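Local structure of signal recognition particle 54 kDa protein (Aeropyrum pernix, 7EPK) at residues E317-G322 against S353-I358. The protein is the SRP54 subunit of the archaeal signal recognition particle, a multidomain protein joining a helical bundle and a P-loop GTPase domain to a signal peptide binding domain. Sequence-based numbering, arbitrary orientation.
Sequences EDVLKG and SMLASI
Leu-320 and Val-319, in the last turn of the long helix 293-320, pack against Leu-355 and Met-354 of the short helix 350-356 in a small, purely apolar helix-helix contact at the far end of the chain from the bound GDP. The two segments bury 175 Å² between them and exchange no hydrogen bond. Leu-320 forks over the second helix: its CD1 meets CB of Met-354 at 4.2 Å, while its CD2 rests 4.2 Å from CA of Leu-355, against the backbone itself. The CD2 methyls of Leu-320 and Leu-355 lie 4.3 Å apart. The Leu-320 CA-CB bond already points at the facing helix, and with CG anti to the carbonyl carbon (chi1 -64°) both methyls are carried onto it. Val-319 enters beside it, its CG1 4.1 Å from CD2 of Leu-355, and the two side chains run roughly perpendicular to each other. The same CD2 of Leu-355 therefore serves both residues of the long helix. Met-354 touches through the root of its side chain at the exposed border. Leu-420 of helix 409-423 touches both of the buried residues, Val-319 and Leu-355, and Leu-363 also packs on Leu-355, extending the apolar cluster. Just past the contact the helix end fits a Schellman motif, with Gly-322 at positive phi (75°) as C-prime residue and the amide of Arg-323 paired with O of Asp-318. The arrangement is that of a linker helix docking its C-terminal turn on the all-helical signal peptide binding domain of SRP54.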
ATOM      1  N   GLU A 317     -19.021   0.967 -29.789  1.00 91.85           N
ATOM      2  CA  GLU A 317     -19.022   2.142 -30.698  1.00 98.56           C
ATOM      3  C   GLU A 317     -18.193   1.805 -31.952  1.00 95.03           C
ATOM      4  O   GLU A 317     -18.690   2.057 -33.058  1.00 95.60           O
ATOM      5  CB  GLU A 317     -18.538   3.387 -29.943  1.00108.72           C
ATOM      6  CG  GLU A 317     -18.559   4.677 -30.758  1.00118.45           C
ATOM      7  CD  GLU A 317     -19.892   5.072 -31.381  1.00122.94           C
ATOM      8  OE1 GLU A 317     -20.943   4.649 -30.861  1.00121.92           O
ATOM      9  OE2 GLU A 317     -19.877   5.802 -32.393  1.00125.48           O
ATOM     10  N   ASP A 318     -16.998   1.220 -31.786  1.00103.75           N
ATOM     11  CA  ASP A 318     -16.042   0.903 -32.890  1.00100.38           C
ATOM     12  C   ASP A 318     -16.638  -0.163 -33.816  1.00 91.30           C
ATOM     13  O   ASP A 318     -16.230  -0.220 -34.980  1.00105.77           O
ATOM     14  CB  ASP A 318     -14.656   0.460 -32.384  1.00 96.94           C
ATOM     15  CG  ASP A 318     -13.505   1.378 -32.789  1.00103.26           C
ATOM     16  OD1 ASP A 318     -13.654   2.091 -33.811  1.00110.13           O
ATOM     17  OD2 ASP A 318     -12.453   1.368 -32.092  1.00 93.12           O
ATOM     18  N   VAL A 319     -17.550  -0.994 -33.322  1.00 84.77           N
ATOM     19  CA  VAL A 319     -18.309  -1.963 -34.165  1.00 86.40           C
ATOM     20  C   VAL A 319     -19.370  -1.173 -34.935  1.00 95.42           C
ATOM     21  O   VAL A 319     -19.351  -1.236 -36.172  1.00105.37           O
ATOM     22  CB  VAL A 319     -18.926  -3.087 -33.314  1.00 91.32           C
ATOM     23  CG1 VAL A 319     -20.072  -3.793 -34.016  1.00 91.50           C
ATOM     24  CG2 VAL A 319     -17.871  -4.088 -32.880  1.00 99.30           C
ATOM     25  N   LEU A 320     -20.222  -0.426 -34.222  1.00 99.86           N
ATOM     26  CA  LEU A 320     -21.401   0.303 -34.772  1.00 95.10           C
ATOM     27  C   LEU A 320     -20.959   1.309 -35.839  1.00 94.33           C
ATOM     28  O   LEU A 320     -21.776   1.591 -36.729  1.00101.67           O
ATOM     29  CB  LEU A 320     -22.160   1.015 -33.645  1.00 96.21           C
ATOM     30  CG  LEU A 320     -22.802   0.124 -32.572  1.00 99.39           C
ATOM     31  CD1 LEU A 320     -23.813   0.909 -31.745  1.00 95.83           C
ATOM     32  CD2 LEU A 320     -23.471  -1.104 -33.170  1.00 98.66           C
ATOM     33  N   LYS A 321     -19.732   1.836 -35.757  1.00 90.93           N
ATOM     34  CA  LYS A 321     -19.134   2.674 -36.832  1.00 92.18           C
ATOM     35  C   LYS A 321     -18.412   1.754 -37.830  1.00 92.77           C
ATOM     36  O   LYS A 321     -17.667   2.293 -38.681  1.00 92.70           O
ATOM     37  CB  LYS A 321     -18.251   3.787 -36.243  1.00100.63           C
ATOM     38  CG  LYS A 321     -16.792   3.452 -35.932  1.00101.11           C
ATOM     39  CD  LYS A 321     -15.883   4.671 -35.693  1.00101.15           C
ATOM     40  CE  LYS A 321     -15.761   5.623 -36.871  1.00 96.39           C
ATOM     41  NZ  LYS A 321     -15.128   4.997 -38.060  1.00 99.40           N
ATOM     42  N   GLY A 322     -18.609   0.427 -37.712  1.00 93.24           N
ATOM     43  CA  GLY A 322     -18.232  -0.611 -38.697  1.00 94.57           C
ATOM     44  C   GLY A 322     -16.740  -0.910 -38.744  1.00102.69           C
ATOM     45  O   GLY A 322     -16.323  -1.546 -39.731  1.00118.02           O
ATOM     46  N   SER A 353     -25.794  -0.949 -25.536  1.00151.59           N
ATOM     47  CA  SER A 353     -27.280  -1.007 -25.511  1.00141.07           C
ATOM     48  C   SER A 353     -27.768  -1.449 -26.893  1.00132.69           C
ATOM     49  O   SER A 353     -28.412  -2.510 -26.975  1.00115.79           O
ATOM     50  CB  SER A 353     -27.887   0.321 -25.106  1.00150.40           C
ATOM     51  OG  SER A 353     -29.302   0.314 -25.246  1.00148.32           O
ATOM     52  N   MET A 354     -27.416  -0.675 -27.927  1.00134.60           N
ATOM     53  CA  MET A 354     -27.888  -0.851 -29.328  1.00138.88           C
ATOM     54  C   MET A 354     -27.173  -2.035 -29.992  1.00149.05           C
ATOM     55  O   MET A 354     -27.785  -2.651 -30.874  1.00159.25           O
ATOM     56  CB  MET A 354     -27.641   0.407 -30.165  1.00130.10           C
ATOM     57  CG  MET A 354     -28.542   0.496 -31.379  1.00123.70           C
ATOM     58  SD  MET A 354     -28.286   2.038 -32.283  1.00135.42           S
ATOM     59  CE  MET A 354     -27.584   1.434 -33.819  1.00132.88           C
ATOM     60  N   LEU A 355     -25.926  -2.324 -29.599  1.00166.50           N
ATOM     61  CA  LEU A 355     -25.114  -3.452 -30.139  1.00159.79           C
ATOM     62  C   LEU A 355     -25.870  -4.762 -29.890  1.00149.19           C
ATOM     63  O   LEU A 355     -26.029  -5.539 -30.852  1.00155.29           O
ATOM     64  CB  LEU A 355     -23.741  -3.484 -29.454  1.00169.20           C
ATOM     65  CG  LEU A 355     -22.581  -4.128 -30.224  1.00168.62           C
ATOM     66  CD1 LEU A 355     -21.737  -4.980 -29.289  1.00166.89           C
ATOM     67  CD2 LEU A 355     -23.039  -4.969 -31.411  1.00163.87           C
ATOM     68  N   ALA A 356     -26.314  -4.973 -28.646  1.00142.39           N
ATOM     69  CA  ALA A 356     -27.105  -6.145 -28.201  1.00148.00           C
ATOM     70  C   ALA A 356     -28.524  -6.099 -28.795  1.00152.27           C
ATOM     71  O   ALA A 356     -29.115  -7.193 -28.945  1.00149.51           O
ATOM     72  CB  ALA A 356     -27.130  -6.208 -26.691  1.00148.94           C
ATOM     73  N   SER A 357     -29.045  -4.903 -29.133  1.00145.65           N
ATOM     74  CA  SER A 357     -30.405  -4.670 -29.706  1.00128.58           C
ATOM     75  C   SER A 357     -30.462  -5.026 -31.205  1.00126.55           C
ATOM     76  O   SER A 357     -31.574  -4.962 -31.762  1.00129.00           O
ATOM     77  CB  SER A 357     -30.877  -3.250 -29.464  1.00118.67           C
ATOM     78  OG  SER A 357     -30.442  -2.378 -30.498  1.00112.65           O
ATOM     79  N   ILE A 358     -29.326  -5.370 -31.836  1.00117.67           N
ATOM     80  CA  ILE A 358     -29.243  -5.933 -33.220  1.00109.69           C
ATOM     81  C   ILE A 358     -28.923  -7.435 -33.126  1.00113.64           C
ATOM     82  O   ILE A 358     -29.705  -8.245 -33.680  1.00114.94           O
ATOM     83  CB  ILE A 358     -28.216  -5.163 -34.080  1.00103.36           C
ATOM     84  CG1 ILE A 358     -28.767  -3.812 -34.548  1.00 99.05           C
ATOM     85  CG2 ILE A 358     -27.758  -6.004 -35.268  1.00103.38           C
ATOM     86  CD1 ILE A 358     -28.577  -2.679 -33.580  1.00 92.72           C
TER